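Local coordinates for protein BtGH115A (Bacteroides thetaiotaomicron, PDB 5BY3) that acts as a family GH115 4-O-methyl-alpha-glucuronidase with specificity for decorated arabinogalactans, at residues 134-139 / 555-560; 440-445 / 467-472; 690-695 / 769-774. All blocks are in the same frame, centred on the assembly; numbering follows the deposited sequence.

Interaction 1 of 3, residues 134-139 / 555-560; sequences WWADVT and YFELVK
A136 and E557 bring their CA atoms within 6.7 Å of each other where the irregular loop 134-139, turning through an inverse gamma turn centred on V138, passes the flank of helix 552-580. The helix widens into a pi-type turn over 556-560. This is loop-on-helix packing in the buried interior, with a polar centre and an apolar margin. E557 reaches across with an almost straight chain (chi2 167°), long enough to bring its carboxylate to the loop. There OE1 of E557 lies 3.2 Å from CA of A136, a position that suits a residue as small as alanine. Its other oxygen, OE2, comes within 2.6 Å of OD2 of D137, and the two carboxylates stand nearly perpendicular, their planes 86° apart. Two acids can probably sit this close because two lysines and an indole N-H meet them: K438 forms a salt bridge with E557 OE1, K610 does so with D137 OD1, and W611 NE1 donates to D137 OD2. An alanine in place of E557 would remove the carboxylate and is likely to leave K438 without one of its acidic mates and a gap beside D137. L558 supplies the apolar margin with its forked end. CD2 of L558 rests 3.9 Å from CB of A136, while its other methyl, CD1, meets CG2 of V138 at 4.2 Å.

Interaction 2 of 3, residues 440-445 / 467-472; sequences AEYQIE and KHWLER
Y442 drives the edge of its phenol ring into one face of the W469 indole, where the axes of helices 441-445 and 467-472 pass 11.7 Å apart at 128°, a separation wide enough for large aromatics. CD1 of Y442 leads, 3.3 Å from CD2 of W469, the planes 67° apart in a T-shaped stack. With its CG anti to the backbone N (chi1 178°), the Y442 ring swings its CD1 edge over the five-membered ring of W469, while CB lies over the six-membered ring in a CH-pi contact. This half is buried and tight, and L558 of helix 552-580 also packs on W469. At the indole edge, NE1 of W469 donates in its own ring plane to OE1 of E445 (2.8 Å), arriving from above the carboxylate. W132 NE1 and R472 NH2 also donate to that oxygen. Toward solvent the contact thins: partly exposed R472 meets E445 end-on, NH1 to OE2 at 2.7 Å and NH2 to OE1 at 3.1 Å, nearly coplanar, through both syn lone pairs. Such aromatic helix packing closed by a bidentate salt bridge here joins the helix following the last parallel strand of a TIM barrel to helix 462-473.

Interaction 3 of 3, residues 690-695 / 769-774; sequences VEVDIR and DQVMLY. With SO4 (sulfate ion), chain B.
D693 and M772, a selenomethionine, form a hydrogen-bonded antiparallel pair: M772 N donates to D693 O at 2.8 Å, and D693 N donates to M772 O at 3.1 Å. R695 and Q770 make the next such pair, with R695 N 2.8 Å from Q770 O. There R695 O takes two donors from the same face of its plane, Q770 N and D769 N (2.8 Å), because D769 and Q770 together face R695 in a classic beta bulge. Past the end of strand 769-772, Y774 O still accepts a straight bond of 3.0 Å from E691 N. The alternate backbone groups, at V690, V692 and I694, turn outward to bond strand 741-748, while V771 bonds W647, so both strands are interior to the sheet. I694 and V771 share one face, where beta-branched residues suit a strand, and I694 packs on F709 and V711 of the facing sheet.

The opposite face is largely polar. A sharp bend in R695 (chi2 -17°) folds its guanidinium back, so that NE bonds OD1 of D693 at 2.9 Å, with a weak second bond from NH2 to OD2; CE of M772 lies over one guanidinium face. NH2 of R695 holds O1 of a sulfate at 2.6 Å, with a weaker bond from NH1, which also donates to Q740. Q740 NE2 in turn serves Q770 OE1 and D769 OD2. E691 OE1 is met by a salt bridge from R641. The sulfate probably came from the crystallisation liquor, and its binding implies that one guanidinium can serve two anions at once, NE turned to D693 and NH2 chiefly to the sulfate.

Interactions 1 and 2 belong to one buried neighbourhood, with centres 11 Å apart, and 440-445 / 467-472 is nested along the chain inside the long loop closed by 134-139 / 555-560. L558 joins them directly: its CD2 lies 3.4 Å from CD of E441 and 3.9 Å from CH2 of W469. Helix 552-580 therefore ties the loop before strand 145-148 to helices packed beside the TIM barrel. Interaction 3 comes later in the chain, in the C-terminal domain, its centre about 42 Å from that of interaction 1 and 35 Å from that of interaction 2. No atoms of interaction 3 touch the other two; it joins two strands of an antiparallel sheet, apart from the barrel strands.

Interaction 1 of 3, residues 134-139 / 555-560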
loop_
_atom_site.group_PDB
_atom_site.type_symbol
_atom_site.label_atom_id
_atom_site.label_comp_id
_atom_site.label_asym_id
_atom_site.label_seq_id
_atom_site.Cartn_x
_atom_site.Cartn_y
_atom_site.Cartn_z
ATOM N N TRP A 134 5.330 -5.262 18.295
ATOM C CA TRP A 134 6.241 -6.334 17.986
ATOM C C TRP A 134 6.939 -6.122 16.643
ATOM O O TRP A 134 8.155 -6.365 16.555
ATOM C CB TRP A 134 5.516 -7.672 18.004
ATOM C CG TRP A 134 6.494 -8.833 18.024
ATOM C CD1 TRP A 134 7.171 -9.342 19.118
ATOM C CD2 TRP A 134 6.898 -9.623 16.896
ATOM N NE1 TRP A 134 7.963 -10.393 18.721
ATOM C CE2 TRP A 134 7.825 -10.587 17.371
ATOM C CE3 TRP A 134 6.548 -9.620 15.539
ATOM C CZ2 TRP A 134 8.416 -11.532 16.538
ATOM C CZ3 TRP A 134 7.139 -10.557 14.696
ATOM C CH2 TRP A 134 8.075 -11.505 15.203
ATOM N N TRP A 135 6.177 -5.669 15.630
ATOM C CA TRP A 135 6.611 -5.703 14.231
ATOM C C TRP A 135 7.618 -4.598 13.851
ATOM O O TRP A 135 8.358 -4.709 12.847
ATOM C CB TRP A 135 5.404 -5.725 13.278
ATOM C CG TRP A 135 4.844 -7.138 13.037
ATOM C CD1 TRP A 135 3.806 -7.768 13.727
ATOM C CD2 TRP A 135 5.312 -8.089 12.074
ATOM N NE1 TRP A 135 3.613 -9.030 13.225
ATOM C CE2 TRP A 135 4.514 -9.251 12.210
ATOM C CE3 TRP A 135 6.330 -8.071 11.095
ATOM C CZ2 TRP A 135 4.715 -10.381 11.424
ATOM C CZ3 TRP A 135 6.520 -9.186 10.304
ATOM C CH2 TRP A 135 5.723 -10.345 10.487
ATOM N N ALA A 136 7.656 -3.541 14.650
ATOM C CA ALA A 136 8.759 -2.605 14.546
ATOM C C ALA A 136 9.336 -2.261 15.917
ATOM O O ALA A 136 9.968 -1.236 16.082
ATOM C CB ALA A 136 8.355 -1.359 13.777
ATOM N N ASP A 137 9.083 -3.124 16.898
ATOM C CA ASP A 137 9.687 -3.006 18.238
ATOM C C ASP A 137 9.328 -1.715 18.909
ATOM O O ASP A 137 10.155 -1.154 19.633
ATOM C CB ASP A 137 11.221 -3.133 18.191
ATOM C CG ASP A 137 11.663 -4.352 17.447
ATOM O OD1 ASP A 137 11.575 -5.465 18.017
ATOM O OD2 ASP A 137 12.060 -4.208 16.273
ATOM N N VAL A 138 8.102 -1.243 18.682
ATOM C CA VAL A 138 7.641 -0.001 19.283
ATOM C C VAL A 138 7.181 -0.297 20.726
ATOM O O VAL A 138 5.977 -0.385 21.030
ATOM C CB VAL A 138 6.586 0.642 18.382
ATOM C CG1 VAL A 138 6.041 1.921 18.983
ATOM C CG2 VAL A 138 7.190 0.920 16.997
ATOM N N THR A 139 8.156 -0.455 21.621
ATOM C CA THR A 139 7.872 -0.882 22.989
ATOM C C THR A 139 6.805 -0.024 23.687
ATOM O O THR A 139 6.997 1.171 23.848
ATOM C CB THR A 139 9.143 -0.926 23.844
ATOM O OG1 THR A 139 10.237 -1.474 23.072
ATOM C CG2 THR A 139 8.904 -1.794 25.114
ATOM N N TYR A 555 13.518 3.357 15.845
ATOM C CA TYR A 555 14.096 4.479 15.130
ATOM C C TYR A 555 14.971 3.975 13.971
ATOM O O TYR A 555 14.915 4.524 12.878
ATOM C CB TYR A 555 14.867 5.400 16.078
ATOM C CG TYR A 555 15.333 6.689 15.434
ATOM C CD1 TYR A 555 14.422 7.714 15.117
ATOM C CD2 TYR A 555 16.673 6.878 15.126
ATOM C CE1 TYR A 555 14.849 8.896 14.526
ATOM C CE2 TYR A 555 17.109 8.059 14.551
ATOM C CZ TYR A 555 16.205 9.049 14.247
ATOM O OH TYR A 555 16.657 10.193 13.678
ATOM N N PHE A 556 15.747 2.926 14.180
ATOM C CA PHE A 556 16.615 2.508 13.098
ATOM C C PHE A 556 15.748 1.973 11.948
ATOM O O PHE A 556 15.941 2.317 10.785
ATOM C CB PHE A 556 17.677 1.484 13.547
ATOM C CG PHE A 556 18.730 1.225 12.498
ATOM C CD1 PHE A 556 19.887 2.004 12.443
ATOM C CD2 PHE A 556 18.544 0.223 11.524
ATOM C CE1 PHE A 556 20.840 1.790 11.436
ATOM C CE2 PHE A 556 19.490 -0.007 10.533
ATOM C CZ PHE A 556 20.646 0.769 10.491
ATOM N N GLU A 557 14.778 1.158 12.329
ATOM C CA GLU A 557 13.808 0.540 11.433
ATOM C C GLU A 557 12.949 1.509 10.633
ATOM O O GLU A 557 12.830 1.339 9.421
ATOM C CB GLU A 557 12.919 -0.423 12.228
ATOM C CG GLU A 557 13.642 -1.697 12.579
ATOM C CD GLU A 557 12.909 -2.511 13.596
ATOM O OE1 GLU A 557 11.741 -2.867 13.341
ATOM O OE2 GLU A 557 13.526 -2.818 14.642
ATOM N N LEU A 558 12.420 2.538 11.298
ATOM C CA LEU A 558 11.402 3.415 10.702
ATOM C C LEU A 558 11.916 4.747 10.165
ATOM O O LEU A 558 11.319 5.318 9.261
ATOM C CB LEU A 558 10.271 3.639 11.704
ATOM C CG LEU A 558 9.644 2.327 12.264
ATOM C CD1 LEU A 558 8.805 2.598 13.491
ATOM C CD2 LEU A 558 8.808 1.581 11.252
ATOM N N VAL A 559 13.019 5.244 10.706
ATOM C CA VAL A 559 13.590 6.518 10.264
ATOM C C VAL A 559 15.007 6.344 9.725
ATOM O O VAL A 559 15.256 6.649 8.572
ATOM C CB VAL A 559 13.525 7.613 11.382
ATOM C CG1 VAL A 559 14.000 8.947 10.866
ATOM C CG2 VAL A 559 12.107 7.812 11.867
ATOM N N LYS A 560 15.924 5.840 10.543
ATOM C CA LYS A 560 17.352 5.887 10.212
ATOM C C LYS A 560 17.695 4.995 9.013
ATOM O O LYS A 560 18.307 5.475 8.069
ATOM C CB LYS A 560 18.215 5.573 11.448
ATOM C CG LYS A 560 19.681 5.971 11.336
ATOM C CD LYS A 560 20.345 6.044 12.702
ATOM C CE LYS A 560 21.767 6.578 12.611
ATOM N NZ LYS A 560 22.750 5.471 12.475
#

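Interaction 2 of 3, residues 440-445 / 467-472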
loop_
_atom_site.group_PDB
_atom_site.type_symbol
_atom_site.label_atom_id
_atom_site.label_comp_id
_atom_site.label_asym_id
_atom_site.label_seq_id
_atom_site.Cartn_x
_atom_site.Cartn_y
_atom_site.Cartn_z
ATOM N N ALA A 440 7.514 -0.979 5.060
ATOM C CA ALA A 440 6.386 -0.192 4.551
ATOM C C ALA A 440 5.384 0.048 5.656
ATOM O O ALA A 440 4.192 0.338 5.371
ATOM C CB ALA A 440 5.682 -0.971 3.436
ATOM N N GLU A 441 5.848 -0.150 6.897
ATOM C CA GLU A 441 5.039 -0.024 8.086
ATOM C C GLU A 441 4.111 1.198 8.049
ATOM O O GLU A 441 2.905 1.125 8.355
ATOM C CB GLU A 441 5.934 0.089 9.308
ATOM C CG GLU A 441 6.808 -1.131 9.600
ATOM C CD GLU A 441 8.244 -1.005 9.086
ATOM O OE1 GLU A 441 8.546 -0.120 8.253
ATOM O OE2 GLU A 441 9.091 -1.805 9.553
ATOM N N TYR A 442 4.666 2.331 7.657
ATOM C CA TYR A 442 3.884 3.523 7.673
ATOM C C TYR A 442 2.759 3.479 6.611
ATOM O O TYR A 442 1.575 3.648 6.981
ATOM C CB TYR A 442 4.738 4.813 7.575
ATOM C CG TYR A 442 3.794 6.004 7.548
ATOM C CD1 TYR A 442 3.055 6.342 8.685
ATOM C CD2 TYR A 442 3.539 6.708 6.362
ATOM C CE1 TYR A 442 2.143 7.371 8.652
ATOM C CE2 TYR A 442 2.611 7.755 6.334
ATOM C CZ TYR A 442 1.928 8.070 7.491
ATOM O OH TYR A 442 1.016 9.075 7.517
ATOM N N GLN A 443 3.109 3.250 5.336
ATOM C CA GLN A 443 2.097 3.218 4.240
ATOM C C GLN A 443 0.951 2.216 4.494
ATOM O O GLN A 443 -0.220 2.513 4.218
ATOM C CB GLN A 443 2.722 2.944 2.869
ATOM C CG GLN A 443 3.678 4.031 2.348
ATOM C CD GLN A 443 5.159 3.829 2.733
ATOM O OE1 GLN A 443 5.485 3.055 3.646
ATOM N NE2 GLN A 443 6.059 4.536 2.045
ATOM N N ILE A 444 1.311 1.067 5.069
ATOM C CA ILE A 444 0.399 0.007 5.409
ATOM C C ILE A 444 -0.603 0.548 6.423
ATOM O O ILE A 444 -1.809 0.351 6.269
ATOM C CB ILE A 444 1.150 -1.231 5.958
ATOM C CG1 ILE A 444 2.000 -1.884 4.849
ATOM C CG2 ILE A 444 0.186 -2.258 6.581
ATOM C CD1 ILE A 444 3.044 -2.885 5.341
ATOM N N GLU A 445 -0.125 1.237 7.444
ATOM C CA GLU A 445 -1.040 1.709 8.462
ATOM C C GLU A 445 -1.923 2.840 7.914
ATOM O O GLU A 445 -3.119 2.929 8.238
ATOM C CB GLU A 445 -0.291 2.154 9.711
ATOM C CG GLU A 445 -1.214 2.478 10.881
ATOM C CD GLU A 445 -0.474 2.768 12.165
ATOM O OE1 GLU A 445 0.657 2.274 12.347
ATOM O OE2 GLU A 445 -1.042 3.490 13.014
ATOM N N LYS A 467 2.450 13.150 11.214
ATOM C CA LYS A 467 2.835 13.764 12.466
ATOM C C LYS A 467 2.367 12.934 13.684
ATOM O O LYS A 467 3.159 12.612 14.550
ATOM C CB LYS A 467 2.255 15.169 12.508
ATOM C CG LYS A 467 2.633 15.979 13.743
ATOM C CD LYS A 467 2.001 17.365 13.675
ATOM C CE LYS A 467 1.764 17.921 15.061
ATOM N NZ LYS A 467 3.042 18.477 15.563
ATOM N N HIS A 468 1.089 12.576 13.726
ATOM C CA HIS A 468 0.516 11.828 14.821
ATOM C C HIS A 468 1.209 10.474 14.943
ATOM O O HIS A 468 1.386 9.939 16.061
ATOM C CB HIS A 468 -0.984 11.667 14.602
ATOM C CG HIS A 468 -1.683 10.960 15.715
ATOM N ND1 HIS A 468 -1.646 9.584 15.868
ATOM C CD2 HIS A 468 -2.453 11.431 16.726
ATOM C CE1 HIS A 468 -2.342 9.243 16.938
ATOM N NE2 HIS A 468 -2.849 10.342 17.472
ATOM N N TRP A 469 1.634 9.937 13.798
ATOM C CA TRP A 469 2.226 8.614 13.748
ATOM C C TRP A 469 3.634 8.665 14.317
ATOM O O TRP A 469 3.949 7.843 15.174
ATOM C CB TRP A 469 2.218 8.050 12.312
ATOM C CG TRP A 469 2.649 6.590 12.194
ATOM C CD1 TRP A 469 1.849 5.474 12.376
ATOM C CD2 TRP A 469 3.977 6.084 11.885
ATOM N NE1 TRP A 469 2.588 4.333 12.169
ATOM C CE2 TRP A 469 3.892 4.674 11.874
ATOM C CE3 TRP A 469 5.200 6.690 11.562
ATOM C CZ2 TRP A 469 4.996 3.847 11.564
ATOM C CZ3 TRP A 469 6.299 5.868 11.241
ATOM C CH2 TRP A 469 6.192 4.465 11.247
ATOM N N LEU A 470 4.463 9.611 13.845
ATOM C CA LEU A 470 5.883 9.773 14.329
ATOM C C LEU A 470 5.932 10.136 15.782
ATOM O O LEU A 470 6.743 9.575 16.541
ATOM C CB LEU A 470 6.700 10.832 13.534
ATOM C CG LEU A 470 6.840 10.617 12.014
ATOM C CD1 LEU A 470 7.133 11.890 11.270
ATOM C CD2 LEU A 470 7.848 9.550 11.649
ATOM N N GLU A 471 5.044 11.051 16.167
ATOM C CA GLU A 471 4.864 11.407 17.576
ATOM C C GLU A 471 4.549 10.191 18.391
ATOM O O GLU A 471 5.156 10.006 19.430
ATOM C CB GLU A 471 3.794 12.484 17.766
ATOM C CG GLU A 471 4.296 13.865 17.392
ATOM C CD GLU A 471 3.274 14.951 17.589
ATOM O OE1 GLU A 471 2.053 14.649 17.566
ATOM O OE2 GLU A 471 3.721 16.109 17.741
ATOM N N ARG A 472 3.637 9.339 17.907
ATOM C CA ARG A 472 3.321 8.082 18.629
ATOM C C ARG A 472 4.494 7.066 18.678
ATOM O O ARG A 472 4.719 6.450 19.718
ATOM C CB ARG A 472 2.020 7.442 18.105
ATOM C CG ARG A 472 1.404 6.290 18.899
ATOM C CD ARG A 472 0.363 5.618 17.992
ATOM N NE ARG A 472 1.009 4.666 17.059
ATOM C CZ ARG A 472 0.478 4.111 15.957
ATOM N NH1 ARG A 472 -0.735 4.408 15.533
ATOM N NH2 ARG A 472 1.204 3.248 15.239
#

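Interaction 3 of 3, residues 690-695 / 769-774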
loop_
_atom_site.group_PDB
_atom_site.type_symbol
_atom_site.label_atom_id
_atom_site.label_comp_id
_atom_site.label_asym_id
_atom_site.label_seq_id
_atom_site.Cartn_x
_atom_site.Cartn_y
_atom_site.Cartn_z
ATOM N N VAL A 690 7.541 30.612 -27.608
ATOM C CA VAL A 690 7.636 30.128 -26.209
ATOM C C VAL A 690 7.422 28.612 -26.137
ATOM O O VAL A 690 6.501 28.082 -26.786
ATOM C CB VAL A 690 6.652 30.875 -25.246
ATOM C CG1 VAL A 690 5.192 30.721 -25.676
ATOM C CG2 VAL A 690 6.845 30.433 -23.804
ATOM N N GLU A 691 8.269 27.924 -25.358
ATOM C CA GLU A 691 8.089 26.480 -25.120
ATOM C C GLU A 691 7.374 26.263 -23.798
ATOM O O GLU A 691 7.939 26.491 -22.742
ATOM C CB GLU A 691 9.431 25.720 -25.148
ATOM C CG GLU A 691 9.295 24.198 -25.285
ATOM C CD GLU A 691 10.526 23.436 -24.802
ATOM O OE1 GLU A 691 11.569 23.442 -25.488
ATOM O OE2 GLU A 691 10.453 22.821 -23.723
ATOM N N VAL A 692 6.133 25.821 -23.848
ATOM C CA VAL A 692 5.388 25.567 -22.610
ATOM C C VAL A 692 5.532 24.118 -22.181
ATOM O O VAL A 692 5.177 23.226 -22.934
ATOM C CB VAL A 692 3.908 25.985 -22.751
ATOM C CG1 VAL A 692 3.150 25.786 -21.434
ATOM C CG2 VAL A 692 3.850 27.432 -23.210
ATOM N N ASP A 693 6.036 23.916 -20.961
ATOM C CA ASP A 693 6.420 22.612 -20.393
ATOM C C ASP A 693 5.502 22.368 -19.203
ATOM O O ASP A 693 5.611 23.022 -18.183
ATOM C CB ASP A 693 7.890 22.704 -19.962
ATOM C CG ASP A 693 8.504 21.360 -19.558
ATOM O OD1 ASP A 693 7.761 20.365 -19.411
ATOM O OD2 ASP A 693 9.751 21.324 -19.341
ATOM N N ILE A 694 4.568 21.453 -19.367
ATOM C CA ILE A 694 3.496 21.221 -18.398
ATOM C C ILE A 694 3.685 19.836 -17.785
ATOM O O ILE A 694 3.842 18.843 -18.506
ATOM C CB ILE A 694 2.095 21.325 -19.047
ATOM C CG1 ILE A 694 1.915 22.689 -19.700
ATOM C CG2 ILE A 694 0.993 21.106 -18.018
ATOM C CD1 ILE A 694 0.714 22.769 -20.615
ATOM N N ARG A 695 3.693 19.787 -16.459
ATOM C CA ARG A 695 3.971 18.576 -15.733
ATOM C C ARG A 695 2.717 18.254 -14.919
ATOM O O ARG A 695 2.166 19.117 -14.208
ATOM C CB ARG A 695 5.139 18.787 -14.781
ATOM C CG ARG A 695 6.595 18.863 -15.269
ATOM C CD ARG A 695 6.937 18.346 -16.648
ATOM N NE ARG A 695 8.277 18.786 -17.095
ATOM C CZ ARG A 695 9.454 18.390 -16.586
ATOM N NH1 ARG A 695 9.524 17.543 -15.554
ATOM N NH2 ARG A 695 10.590 18.857 -17.106
ATOM N N ASP A 769 1.021 19.731 -11.697
ATOM C CA ASP A 769 2.193 19.710 -10.814
ATOM C C ASP A 769 3.063 20.925 -11.079
ATOM O O ASP A 769 3.234 21.734 -10.202
ATOM C CB ASP A 769 3.014 18.417 -11.001
ATOM C CG ASP A 769 3.832 18.056 -9.771
ATOM O OD1 ASP A 769 3.513 18.612 -8.723
ATOM O OD2 ASP A 769 4.762 17.205 -9.821
ATOM N N GLN A 770 3.619 21.048 -12.279
ATOM C CA GLN A 770 4.501 22.177 -12.609
ATOM C C GLN A 770 4.201 22.750 -13.977
ATOM O O GLN A 770 3.587 22.090 -14.807
ATOM C CB GLN A 770 5.958 21.771 -12.555
ATOM C CG GLN A 770 6.386 21.302 -11.169
ATOM C CD GLN A 770 7.776 20.688 -11.139
ATOM O OE1 GLN A 770 8.040 19.678 -11.793
ATOM N NE2 GLN A 770 8.672 21.301 -10.389
ATOM N N VAL A 771 4.621 23.987 -14.192
ATOM C CA VAL A 771 4.635 24.633 -15.495
ATOM C C VAL A 771 5.979 25.381 -15.604
ATOM O O VAL A 771 6.363 26.094 -14.667
ATOM C CB VAL A 771 3.469 25.640 -15.662
ATOM C CG1 VAL A 771 3.528 26.269 -17.045
ATOM C CG2 VAL A 771 2.095 24.977 -15.479
HETATM N N MSE A 772 6.694 25.201 -16.722
HETATM C CA MSE A 772 7.880 26.024 -17.041
HETATM C C MSE A 772 7.771 26.702 -18.402
HETATM O O MSE A 772 6.968 26.300 -19.248
HETATM C CB MSE A 772 9.154 25.221 -16.894
HETATM C CG MSE A 772 9.388 24.812 -15.442
HETATM SE SE MSE A 772 8.641 23.019 -15.137
HETATM C CE MSE A 772 10.132 22.171 -14.161
ATOM N N LEU A 773 8.573 27.744 -18.626
ATOM C CA LEU A 773 8.397 28.579 -19.832
ATOM C C LEU A 773 9.434 28.533 -20.975
ATOM O O LEU A 773 9.027 28.292 -22.095
ATOM C CB LEU A 773 7.812 29.971 -19.529
ATOM C CG LEU A 773 6.375 30.205 -20.062
ATOM C CD1 LEU A 773 5.351 29.093 -19.856
ATOM C CD2 LEU A 773 5.797 31.507 -19.534
ATOM N N TYR A 774 10.721 28.778 -20.739
ATOM C CA TYR A 774 11.760 28.702 -21.843
ATOM C C TYR A 774 11.527 29.515 -23.149
ATOM O O TYR A 774 10.578 29.249 -23.912
ATOM C CB TYR A 774 12.129 27.239 -22.227
ATOM C CG TYR A 774 12.330 26.323 -21.042
ATOM C CD1 TYR A 774 13.484 26.406 -20.234
ATOM C CD2 TYR A 774 11.348 25.391 -20.706
ATOM C CE1 TYR A 774 13.646 25.571 -19.122
ATOM C CE2 TYR A 774 11.503 24.556 -19.615
ATOM C CZ TYR A 774 12.636 24.655 -18.820
ATOM O OH TYR A 774 12.733 23.798 -17.758
HETATM S S SO4 B . 13.814 16.816 -15.715
HETATM O O1 SO4 B . 12.591 17.325 -16.388
HETATM O O2 SO4 B . 14.919 16.639 -16.696
HETATM O O3 SO4 B . 14.229 17.766 -14.654
HETATM O O4 SO4 B . 13.514 15.490 -15.134
#